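Local atomic coordinates of FMN-binding protein (Syntrophomonas wolfei subsp. wolfei, PDB entry 3IN6), a protein that binds flavin mononucleotide, as a flavoprotein, at sites shared between the two subunits of its dimer. Residues Thr59-Phe65 / Leu129-Phe135; Ser50-Met54 / Arg114-Leu119; Leu18-Ala22 / Lys139-Val143. All blocks are in the same frame, centred on the assembly; numbering follows the deposited sequence.

Contact 1: residues Thr59-Phe65 / Leu129-Phe135; sequences TIICARF and LKNCLVF. With FMN (flavin mononucleotide), chain C.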
loop_
_atom_site.group_PDB
_atom_site.type_symbol
_atom_site.label_atom_id
_atom_site.label_comp_id
_atom_site.label_asym_id
_atom_site.label_seq_id
_atom_site.Cartn_x
_atom_site.Cartn_y
_atom_site.Cartn_z
ATOM N N THR A 59 7.039 0.148 -18.622
ATOM C CA THR A 59 6.395 1.433 -18.331
ATOM C C THR A 59 4.996 1.344 -17.727
ATOM O O THR A 59 4.188 0.512 -18.126
ATOM C CB THR A 59 6.249 2.242 -19.645
ATOM O OG1 THR A 59 7.510 2.336 -20.318
ATOM C CG2 THR A 59 5.691 3.640 -19.403
ATOM N N ILE A 60 4.720 2.212 -16.755
ATOM C CA ILE A 60 3.361 2.384 -16.226
ATOM C C ILE A 60 3.080 3.879 -16.320
ATOM O O ILE A 60 3.927 4.707 -15.966
ATOM C CB ILE A 60 3.158 1.876 -14.769
ATOM C CG1 ILE A 60 3.217 0.354 -14.706
ATOM C CG2 ILE A 60 1.782 2.305 -14.234
ATOM C CD1 ILE A 60 3.299 -0.171 -13.285
ATOM N N ILE A 61 1.922 4.221 -16.874
ATOM C CA ILE A 61 1.477 5.606 -16.944
ATOM C C ILE A 61 0.240 5.716 -16.075
ATOM O O ILE A 61 -0.536 4.771 -15.908
ATOM C CB ILE A 61 1.247 6.165 -18.372
ATOM C CG1 ILE A 61 0.190 5.373 -19.147
ATOM C CG2 ILE A 61 2.554 6.184 -19.164
ATOM C CD1 ILE A 61 -0.321 6.135 -20.374
ATOM N N CYS A 62 0.059 6.905 -15.544
ATOM C CA CYS A 62 -0.942 7.135 -14.551
ATOM C C CYS A 62 -1.455 8.570 -14.634
ATOM O O CYS A 62 -0.660 9.515 -14.815
ATOM C CB CYS A 62 -0.197 6.867 -13.246
ATOM S SG CYS A 62 -0.833 7.509 -11.777
ATOM N N ALA A 63 -2.773 8.725 -14.523
ATOM C CA ALA A 63 -3.395 10.039 -14.535
ATOM C C ALA A 63 -3.278 10.648 -13.150
ATOM O O ALA A 63 -3.645 10.014 -12.164
ATOM C CB ALA A 63 -4.852 9.935 -14.915
ATOM N N ARG A 64 -2.758 11.860 -13.060
ATOM C CA ARG A 64 -2.713 12.530 -11.780
ATOM C C ARG A 64 -3.740 13.673 -11.763
ATOM O O ARG A 64 -3.576 14.698 -12.446
ATOM C CB ARG A 64 -1.305 13.005 -11.459
ATOM C CG ARG A 64 -1.148 13.499 -10.026
ATOM C CD ARG A 64 -1.311 14.982 -9.980
ATOM N NE ARG A 64 -1.576 15.530 -8.655
ATOM C CZ ARG A 64 -1.326 16.792 -8.327
ATOM N NH1 ARG A 64 -0.780 17.614 -9.213
ATOM N NH2 ARG A 64 -1.600 17.233 -7.108
ATOM N N PHE A 65 -4.823 13.450 -11.015
ATOM C CA PHE A 65 -5.886 14.438 -10.845
ATOM C C PHE A 65 -6.108 14.808 -9.368
ATOM O O PHE A 65 -6.493 15.938 -9.079
ATOM C CB PHE A 65 -7.182 14.010 -11.546
ATOM C CG PHE A 65 -7.724 12.673 -11.113
ATOM C CD1 PHE A 65 -7.303 11.499 -11.737
ATOM C CD2 PHE A 65 -8.707 12.589 -10.124
ATOM C CE1 PHE A 65 -7.832 10.254 -11.355
ATOM C CE2 PHE A 65 -9.239 11.349 -9.733
ATOM C CZ PHE A 65 -8.798 10.184 -10.348
ATOM N N LEU A 129 -7.120 16.509 -15.627
ATOM C CA LEU A 129 -5.840 15.820 -15.673
ATOM C C LEU A 129 -4.719 16.845 -15.474
ATOM O O LEU A 129 -4.400 17.627 -16.384
ATOM C CB LEU A 129 -5.695 15.116 -17.025
ATOM C CG LEU A 129 -4.540 14.148 -17.238
ATOM C CD1 LEU A 129 -4.709 12.949 -16.331
ATOM C CD2 LEU A 129 -4.495 13.708 -18.690
ATOM N N LYS A 130 -4.135 16.850 -14.276
ATOM C CA LYS A 130 -3.047 17.789 -13.938
ATOM C C LYS A 130 -1.670 17.324 -14.439
ATOM O O LYS A 130 -0.805 18.140 -14.781
ATOM C CB LYS A 130 -3.011 18.035 -12.422
ATOM C CG LYS A 130 -4.258 18.756 -11.895
ATOM C CD LYS A 130 -4.212 19.016 -10.390
ATOM C CE LYS A 130 -4.198 17.714 -9.611
ATOM N NZ LYS A 130 -4.352 17.894 -8.127
ATOM N N ASN A 131 -1.461 16.012 -14.460
ATOM C CA ASN A 131 -0.207 15.452 -14.920
ATOM C C ASN A 131 -0.407 14.046 -15.457
ATOM O O ASN A 131 -1.311 13.315 -15.025
ATOM C CB ASN A 131 0.828 15.281 -13.774
ATOM C CG ASN A 131 0.896 16.460 -12.806
ATOM O OD1 ASN A 131 0.053 16.595 -11.921
ATOM N ND2 ASN A 131 1.954 17.264 -12.917
ATOM N N CYS A 132 0.453 13.671 -16.394
ATOM C CA CYS A 132 0.558 12.291 -16.790
ATOM C C CYS A 132 1.885 11.875 -16.150
ATOM O O CYS A 132 2.926 12.474 -16.434
ATOM C CB CYS A 132 0.605 12.110 -18.298
ATOM S SG CYS A 132 0.874 10.373 -18.680
ATOM N N LEU A 133 1.840 10.914 -15.234
ATOM C CA LEU A 133 3.045 10.445 -14.595
ATOM C C LEU A 133 3.534 9.228 -15.361
ATOM O O LEU A 133 2.763 8.304 -15.619
ATOM C CB LEU A 133 2.804 10.096 -13.122
ATOM C CG LEU A 133 2.294 11.234 -12.242
ATOM C CD1 LEU A 133 2.062 10.701 -10.848
ATOM C CD2 LEU A 133 3.256 12.431 -12.250
ATOM N N VAL A 134 4.811 9.234 -15.733
ATOM C CA VAL A 134 5.371 8.121 -16.477
ATOM C C VAL A 134 6.331 7.393 -15.570
ATOM O O VAL A 134 7.289 7.999 -15.077
ATOM C CB VAL A 134 6.090 8.602 -17.758
ATOM C CG1 VAL A 134 6.544 7.406 -18.586
ATOM C CG2 VAL A 134 5.156 9.526 -18.581
ATOM N N PHE A 135 6.076 6.107 -15.334
ATOM C CA PHE A 135 6.949 5.304 -14.471
ATOM C C PHE A 135 7.751 4.250 -15.212
ATOM O O PHE A 135 7.288 3.680 -16.173
ATOM C CB PHE A 135 6.161 4.563 -13.381
ATOM C CG PHE A 135 5.370 5.456 -12.467
ATOM C CD1 PHE A 135 5.929 5.939 -11.296
ATOM C CD2 PHE A 135 4.030 5.747 -12.742
ATOM C CE1 PHE A 135 5.174 6.751 -10.423
ATOM C CE2 PHE A 135 3.275 6.546 -11.881
ATOM C CZ PHE A 135 3.858 7.055 -10.715
HETATM N N1 FMN C . -6.266 9.894 -7.862
HETATM C C2 FMN C . -5.364 10.076 -8.896
HETATM O O2 FMN C . -4.681 11.104 -8.949
HETATM N N3 FMN C . -5.231 9.097 -9.873
HETATM C C4 FMN C . -5.999 7.941 -9.832
HETATM O O4 FMN C . -5.856 7.090 -10.727
HETATM C C4A FMN C . -6.925 7.768 -8.791
HETATM N N5 FMN C . -7.720 6.629 -8.719
HETATM C C5A FMN C . -8.634 6.444 -7.688
HETATM C C6 FMN C . -9.406 5.274 -7.646
HETATM C C7 FMN C . -10.332 5.083 -6.618
HETATM C C7M FMN C . -11.149 3.826 -6.598
HETATM C C8 FMN C . -10.482 6.050 -5.614
HETATM C C8M FMN C . -11.465 5.855 -4.487
HETATM C C9 FMN C . -9.701 7.214 -5.651
HETATM C C9A FMN C . -8.771 7.424 -6.694
HETATM N N10 FMN C . -7.971 8.575 -6.757
HETATM C C10 FMN C . -7.059 8.751 -7.802
HETATM C "C1'" FMN C . -8.096 9.667 -5.717
HETATM C "C2'" FMN C . -7.012 9.599 -4.642
HETATM O "O2'" FMN C . -6.983 8.322 -4.043
HETATM C "C3'" FMN C . -7.271 10.703 -3.609
HETATM O "O3'" FMN C . -6.989 11.952 -4.209
HETATM C "C4'" FMN C . -6.461 10.546 -2.316
HETATM O "O4'" FMN C . -6.951 11.436 -1.337
HETATM C "C5'" FMN C . -4.983 10.835 -2.517
HETATM O "O5'" FMN C . -4.296 10.598 -1.312
HETATM P P FMN C . -2.937 11.389 -0.930
HETATM O O1P FMN C . -3.220 12.831 -0.606
HETATM O O2P FMN C . -1.914 11.350 -2.054
HETATM O O3P FMN C . -2.473 10.706 0.314
#
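Arg64 and Asn131 form a hydrogen-bonded pair of the antiparallel ladder, their side chains side by side and pointing the same way. The guanidinium of Arg64 turns one edge to the amide, NH1 meeting Asn131 OD1 at 3.0 Å with planes 34° apart, though that oxygen is less surely placed; Asn131 ND2 is hydrogen-bonded to Asp105. Lys130 comes over a face of the same guanidinium, its NZ 3.0 Å from Arg64 NH2; Asp68 probably offsets the two like charges by a salt bridge to Arg64 and a long, weak ion pair to Lys130. Both Lys130 N and Asn131 N bond to Arg64 O, which makes a classic beta bulge. A leucine in place of Arg64 would probably leave Asp68 without the guanidinium of its salt bridge. Phe135 presents its ring edge to Cys62, CE2 lying 3.7 Å from Cys62 CB. On either side of Arg64 in the chain the backbone holds the flavin: Ala63 O accepts from FMN N3 at 2.9 Å and Phe65 N gives to FMN O2 at 3.1 Å. Phe65 CG sits between backbone N and carbonyl carbon (chi1 57°), laying a ring face over the flavin's pyrimidine end, CE1 3.2 Å from FMN N3. Tyr71 and Leu74 of helix 68-77 cover the Leu133 side of the sheet, helix 110-120 the Ile61 and Ala63 side, and strands 52-55 and 92-106 flank the pair.

Contact 2: residues Ser50-Met54 / Arg114-Leu119; sequences SVLEM and RIKKRL. With FMN (flavin mononucleotide), chain C.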
loop_
_atom_site.group_PDB
_atom_site.type_symbol
_atom_site.label_atom_id
_atom_site.label_comp_id
_atom_site.label_asym_id
_atom_site.label_seq_id
_atom_site.Cartn_x
_atom_site.Cartn_y
_atom_site.Cartn_z
ATOM N N SER A 50 -6.195 4.124 -9.478
ATOM C CA SER A 50 -6.572 3.140 -10.496
ATOM C C SER A 50 -6.611 3.620 -11.977
ATOM O O SER A 50 -6.821 2.775 -12.857
ATOM C CB SER A 50 -7.915 2.490 -10.132
ATOM O OG SER A 50 -8.982 3.410 -10.277
ATOM N N VAL A 51 -6.451 4.919 -12.280
ATOM C CA VAL A 51 -6.442 5.339 -13.703
ATOM C C VAL A 51 -5.031 5.085 -14.254
ATOM O O VAL A 51 -4.202 6.006 -14.383
ATOM C CB VAL A 51 -6.880 6.789 -13.913
ATOM C CG1 VAL A 51 -6.929 7.106 -15.417
ATOM C CG2 VAL A 51 -8.243 7.015 -13.298
ATOM N N LEU A 52 -4.779 3.816 -14.587
ATOM C CA LEU A 52 -3.438 3.340 -14.985
ATOM C C LEU A 52 -3.391 2.505 -16.248
ATOM O O LEU A 52 -4.382 1.878 -16.645
ATOM C CB LEU A 52 -2.894 2.389 -13.916
ATOM C CG LEU A 52 -2.701 2.801 -12.475
ATOM C CD1 LEU A 52 -2.174 1.585 -11.734
ATOM C CD2 LEU A 52 -1.732 3.995 -12.369
ATOM N N GLU A 53 -2.186 2.425 -16.799
ATOM C CA GLU A 53 -1.909 1.594 -17.961
ATOM C C GLU A 53 -0.434 1.199 -18.024
ATOM O O GLU A 53 0.467 2.057 -17.870
ATOM C CB GLU A 53 -2.325 2.325 -19.234
ATOM C CG GLU A 53 -2.206 1.486 -20.486
ATOM C CD GLU A 53 -2.835 2.151 -21.696
ATOM O OE1 GLU A 53 -3.700 3.029 -21.525
ATOM O OE2 GLU A 53 -2.489 1.765 -22.819
HETATM N N MSE A 54 -0.186 -0.091 -18.207
HETATM C CA MSE A 54 1.172 -0.619 -18.389
HETATM C C MSE A 54 1.408 -0.764 -19.897
HETATM O O MSE A 54 0.561 -1.306 -20.618
HETATM C CB MSE A 54 1.355 -1.941 -17.657
HETATM C CG MSE A 54 2.591 -2.712 -18.027
HETATM SE SE MSE A 54 2.777 -4.177 -16.769
HETATM C CE MSE A 54 4.193 -5.213 -17.631
ATOM N N ARG A 114 -2.732 9.333 -24.332
ATOM C CA ARG A 114 -3.146 7.967 -24.031
ATOM C C ARG A 114 -3.913 7.890 -22.704
ATOM O O ARG A 114 -5.029 7.386 -22.664
ATOM C CB ARG A 114 -1.907 7.076 -23.976
ATOM C CG ARG A 114 -2.168 5.602 -23.777
ATOM C CD ARG A 114 -2.938 5.001 -24.936
ATOM N NE ARG A 114 -3.061 3.559 -24.773
ATOM C CZ ARG A 114 -3.688 2.752 -25.623
ATOM N NH1 ARG A 114 -4.254 3.227 -26.730
ATOM N NH2 ARG A 114 -3.740 1.453 -25.366
ATOM N N ILE A 115 -3.325 8.407 -21.625
ATOM C CA ILE A 115 -3.977 8.336 -20.316
ATOM C C ILE A 115 -5.251 9.193 -20.252
ATOM O O ILE A 115 -6.145 8.910 -19.455
ATOM C CB ILE A 115 -3.020 8.739 -19.161
ATOM C CG1 ILE A 115 -3.479 8.130 -17.832
ATOM C CG2 ILE A 115 -2.898 10.263 -19.045
ATOM C CD1 ILE A 115 -3.432 6.609 -17.773
ATOM N N LYS A 116 -5.325 10.238 -21.082
ATOM C CA LYS A 116 -6.497 11.111 -21.120
ATOM C C LYS A 116 -7.699 10.321 -21.630
ATOM O O LYS A 116 -8.781 10.356 -21.027
ATOM C CB LYS A 116 -6.244 12.338 -22.015
ATOM C CG LYS A 116 -7.416 13.312 -22.109
ATOM N N LYS A 117 -7.493 9.612 -22.743
ATOM C CA LYS A 117 -8.523 8.765 -23.340
ATOM C C LYS A 117 -9.087 7.810 -22.290
ATOM O O LYS A 117 -10.297 7.693 -22.134
ATOM C CB LYS A 117 -7.955 7.973 -24.517
ATOM C CG LYS A 117 -7.475 8.833 -25.676
ATOM N N ARG A 118 -8.200 7.148 -21.556
ATOM C CA ARG A 118 -8.616 6.224 -20.507
ATOM C C ARG A 118 -9.452 6.935 -19.438
ATOM O O ARG A 118 -10.553 6.484 -19.116
ATOM C CB ARG A 118 -7.397 5.537 -19.875
ATOM C CG ARG A 118 -7.726 4.572 -18.741
ATOM C CD ARG A 118 -6.496 3.833 -18.258
ATOM N NE ARG A 118 -5.987 2.882 -19.244
ATOM C CZ ARG A 118 -6.352 1.605 -19.347
ATOM N NH1 ARG A 118 -7.246 1.068 -18.525
ATOM N NH2 ARG A 118 -5.812 0.846 -20.288
ATOM N N LEU A 119 -8.933 8.046 -18.905
ATOM C CA LEU A 119 -9.637 8.815 -17.868
ATOM C C LEU A 119 -11.029 9.272 -18.302
ATOM O O LEU A 119 -11.940 9.347 -17.470
ATOM C CB LEU A 119 -8.816 10.029 -17.421
ATOM C CG LEU A 119 -9.402 10.902 -16.298
ATOM C CD1 LEU A 119 -9.809 10.066 -15.078
ATOM C CD2 LEU A 119 -8.415 12.005 -15.889
HETATM N N1 FMN C . -6.266 9.894 -7.862
HETATM C C2 FMN C . -5.364 10.076 -8.896
HETATM O O2 FMN C . -4.681 11.104 -8.949
HETATM N N3 FMN C . -5.231 9.097 -9.873
HETATM C C4 FMN C . -5.999 7.941 -9.832
HETATM O O4 FMN C . -5.856 7.090 -10.727
HETATM C C4A FMN C . -6.925 7.768 -8.791
HETATM N N5 FMN C . -7.720 6.629 -8.719
HETATM C C5A FMN C . -8.634 6.444 -7.688
HETATM C C6 FMN C . -9.406 5.274 -7.646
HETATM C C7 FMN C . -10.332 5.083 -6.618
HETATM C C7M FMN C . -11.149 3.826 -6.598
HETATM C C8 FMN C . -10.482 6.050 -5.614
HETATM C C8M FMN C . -11.465 5.855 -4.487
HETATM C C9 FMN C . -9.701 7.214 -5.651
HETATM C C9A FMN C . -8.771 7.424 -6.694
HETATM N N10 FMN C . -7.971 8.575 -6.757
HETATM C C10 FMN C . -7.059 8.751 -7.802
HETATM C "C1'" FMN C . -8.096 9.667 -5.717
HETATM C "C2'" FMN C . -7.012 9.599 -4.642
HETATM O "O2'" FMN C . -6.983 8.322 -4.043
HETATM C "C3'" FMN C . -7.271 10.703 -3.609
HETATM O "O3'" FMN C . -6.989 11.952 -4.209
HETATM C "C4'" FMN C . -6.461 10.546 -2.316
HETATM O "O4'" FMN C . -6.951 11.436 -1.337
HETATM C "C5'" FMN C . -4.983 10.835 -2.517
HETATM O "O5'" FMN C . -4.296 10.598 -1.312
HETATM P P FMN C . -2.937 11.389 -0.930
HETATM O O1P FMN C . -3.220 12.831 -0.606
HETATM O O2P FMN C . -1.914 11.350 -2.054
HETATM O O3P FMN C . -2.473 10.706 0.314
#
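Val51 packs its two methyl branches onto helix 110-120, CG2 reaching Leu119 CD1 at 3.9 Å and CG1 reaching Ile115 CD1 at 4.2 Å. The Val51 and Leu119 side chains cross at about a right angle. Just before it, Ser50 N donates a nearly straight bond to FMN N5 (3.0 Å, 169°), and Val51 N follows with one to FMN O4 at 2.7 Å. Val51 is the centre of an inverse gamma turn; the two successive amides lie along the N5-C4 edge of the isoalloxazine while the valine side chain faces the helix. Leu52 directs its side chain away from the helix, but its carbonyl O lies over one face of the Arg118 guanidinium and is bonded to Asn29. Glu53 reaches between Arg114 and Arg118, one helical turn apart, in a salt-bridge network. Its CG stands anti to the backbone N (chi1 -174°) and the chain is extended beyond it, carrying the carboxylate to both guanidinium groups. Arg114 grips Glu53 OE2 side-on, NE at 2.7 Å and NH2 at 2.9 Å; the oxygen lies in the guanidinium plane and is met on its syn side, somewhat out of the carboxylate plane. Arg118 takes the other oxygen from the anti side, NE 3.2 Å from Glu53 OE1, with a weak bond from NH2, the planes 70° apart. Met54, a selenomethionine, points away from helix 110-120 and touches Leu19 and Arg23 of helix 2-28.

Contact 3: residues Leu18-Ala22 / Lys139-Val143; sequences LLEKA and KILPV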
loop_
_atom_site.group_PDB
_atom_site.type_symbol
_atom_site.label_atom_id
_atom_site.label_comp_id
_atom_site.label_asym_id
_atom_site.label_seq_id
_atom_site.Cartn_x
_atom_site.Cartn_y
_atom_site.Cartn_z
ATOM N N LEU A 18 5.550 -12.933 -14.461
ATOM C CA LEU A 18 5.290 -11.773 -13.617
ATOM C C LEU A 18 4.838 -10.570 -14.442
ATOM O O LEU A 18 3.874 -9.890 -14.061
ATOM C CB LEU A 18 6.522 -11.434 -12.796
ATOM C CG LEU A 18 6.817 -12.459 -11.699
ATOM C CD1 LEU A 18 8.263 -12.339 -11.207
ATOM C CD2 LEU A 18 5.813 -12.296 -10.552
ATOM N N LEU A 19 5.520 -10.313 -15.564
ATOM C CA LEU A 19 5.151 -9.210 -16.456
ATOM C C LEU A 19 3.711 -9.371 -16.966
ATOM O O LEU A 19 2.955 -8.398 -17.039
ATOM C CB LEU A 19 6.109 -9.125 -17.645
ATOM C CG LEU A 19 7.515 -8.566 -17.364
ATOM C CD1 LEU A 19 8.527 -8.975 -18.436
ATOM C CD2 LEU A 19 7.412 -7.054 -17.216
ATOM N N GLU A 20 3.325 -10.580 -17.334
ATOM C CA GLU A 20 1.958 -10.775 -17.863
ATOM C C GLU A 20 0.888 -10.641 -16.802
ATOM O O GLU A 20 -0.143 -10.014 -17.033
ATOM C CB GLU A 20 1.848 -12.070 -18.635
ATOM C CG GLU A 20 2.762 -12.058 -19.865
ATOM C CD GLU A 20 2.500 -10.854 -20.753
ATOM O OE1 GLU A 20 1.337 -10.653 -21.162
ATOM O OE2 GLU A 20 3.453 -10.114 -21.041
ATOM N N LYS A 21 1.138 -11.195 -15.628
ATOM C CA LYS A 21 0.195 -11.073 -14.528
ATOM C C LYS A 21 0.035 -9.603 -14.154
ATOM O O LYS A 21 -1.065 -9.138 -13.914
ATOM C CB LYS A 21 0.678 -11.865 -13.327
ATOM C CG LYS A 21 -0.366 -12.037 -12.255
ATOM C CD LYS A 21 0.173 -12.978 -11.205
ATOM C CE LYS A 21 -0.895 -13.465 -10.285
ATOM N NZ LYS A 21 -0.336 -14.447 -9.323
ATOM N N ALA A 22 1.146 -8.876 -14.129
ATOM C CA ALA A 22 1.129 -7.454 -13.821
ATOM C C ALA A 22 0.337 -6.685 -14.882
ATOM O O ALA A 22 -0.504 -5.846 -14.546
ATOM C CB ALA A 22 2.560 -6.921 -13.728
ATOM N N LYS A 139 10.944 -3.673 -10.773
ATOM C CA LYS A 139 10.840 -5.034 -10.261
ATOM C C LYS A 139 9.354 -5.370 -10.109
ATOM O O LYS A 139 8.531 -4.464 -9.860
ATOM C CB LYS A 139 11.547 -5.125 -8.902
ATOM C CG LYS A 139 11.512 -6.493 -8.224
ATOM C CD LYS A 139 12.262 -6.489 -6.890
ATOM C CE LYS A 139 11.582 -5.602 -5.833
ATOM N NZ LYS A 139 12.345 -5.500 -4.540
ATOM N N ILE A 140 9.011 -6.650 -10.267
ATOM C CA ILE A 140 7.633 -7.142 -10.093
ATOM C C ILE A 140 7.672 -8.363 -9.168
ATOM O O ILE A 140 8.396 -9.313 -9.433
ATOM C CB ILE A 140 6.985 -7.554 -11.417
ATOM C CG1 ILE A 140 6.921 -6.362 -12.373
ATOM C CG2 ILE A 140 5.555 -8.171 -11.176
ATOM C CD1 ILE A 140 6.315 -6.689 -13.772
ATOM N N LEU A 141 6.924 -8.345 -8.070
ATOM C CA LEU A 141 6.933 -9.486 -7.178
ATOM C C LEU A 141 5.515 -9.965 -6.975
ATOM O O LEU A 141 4.574 -9.201 -7.149
ATOM C CB LEU A 141 7.584 -9.154 -5.830
ATOM C CG LEU A 141 9.103 -8.884 -5.819
ATOM C CD1 LEU A 141 9.535 -8.355 -4.446
ATOM C CD2 LEU A 141 9.927 -10.145 -6.233
ATOM N N PRO A 142 5.353 -11.247 -6.632
ATOM C CA PRO A 142 4.012 -11.746 -6.313
ATOM C C PRO A 142 3.562 -11.086 -5.005
ATOM O O PRO A 142 4.387 -10.494 -4.311
ATOM C CB PRO A 142 4.231 -13.245 -6.077
ATOM C CG PRO A 142 5.570 -13.552 -6.618
ATOM C CD PRO A 142 6.373 -12.300 -6.539
ATOM N N VAL A 143 2.285 -11.203 -4.671
ATOM C CA VAL A 143 1.733 -10.619 -3.443
ATOM C C VAL A 143 2.482 -11.006 -2.176
ATOM O O VAL A 143 2.878 -10.127 -1.416
ATOM C CB VAL A 143 0.219 -10.927 -3.300
ATOM C CG1 VAL A 143 -0.226 -10.847 -1.855
ATOM C CG2 VAL A 143 -0.563 -9.959 -4.168
#
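Ile140 projects into the flank of the helix made by Leu18, Leu19 and Ala22, and its two branches divide the work. CG2, anti to the backbone N, leans on the base of Leu18, 3.8 Å from Leu18 CB. CG1 stands anti to the carbonyl carbon (chi1 -60°) and the chain runs on extended, bringing CD1 between Leu19 and Ala22, at 3.6 Å from Leu19 CD2 and 3.8 Å from Ala22 CB. Leu19 and Ile140 meet at about a right angle, whereas the short side chain of Ala22 lets the isoleucine methyl come close to the helix. The backbone of the strand is touched as well: Leu18 CD1 lies 3.5 Å from Ile140 O, while Ile140 N is hydrogen-bonded to a bound MPD molecule, probably from the crystallisation liquor. Leu141 points away from the helix and touches Arg97 and Tyr99. At Pro142 the ring returns to the contact, its CD 4.1 Å from Leu18 CD2; Leu18 thus touches both Ile140 and Pro142. Val143 instead packs on Val48 of the second subunit. The contact is apolar helix-on-sheet packing, the axes of segments 18-22 and 139-141 lying at 80° to each other and 8.6 Å apart at closest approach. Helix 2-28 lies across this end of the sheet, where Ile96 of strand 92-106 touches Ala22 and Ile140, and Met54 of strand 52-55 touches Leu19 and Ala22.

In the fold
All three contacts draw on one antiparallel sheet, and both contact 1 and contact 3 use strand 131-141, at different parts of its length and with centres about 20 Å apart. Contacts 1 and 2 are neighbours, centres about 8 Å apart, because strands 52-55 and 59-64 lie side by side; along the chain their segments alternate, and both touch the same FMN. Contact 3 closes a loop of the chain that contains the other two and lies across the chain's centre from them; Met54 of contact 2 reaches its helix. That FMN also bonds to Arg97 and Leu145 of the second subunit, which makes the flavin site a shared one.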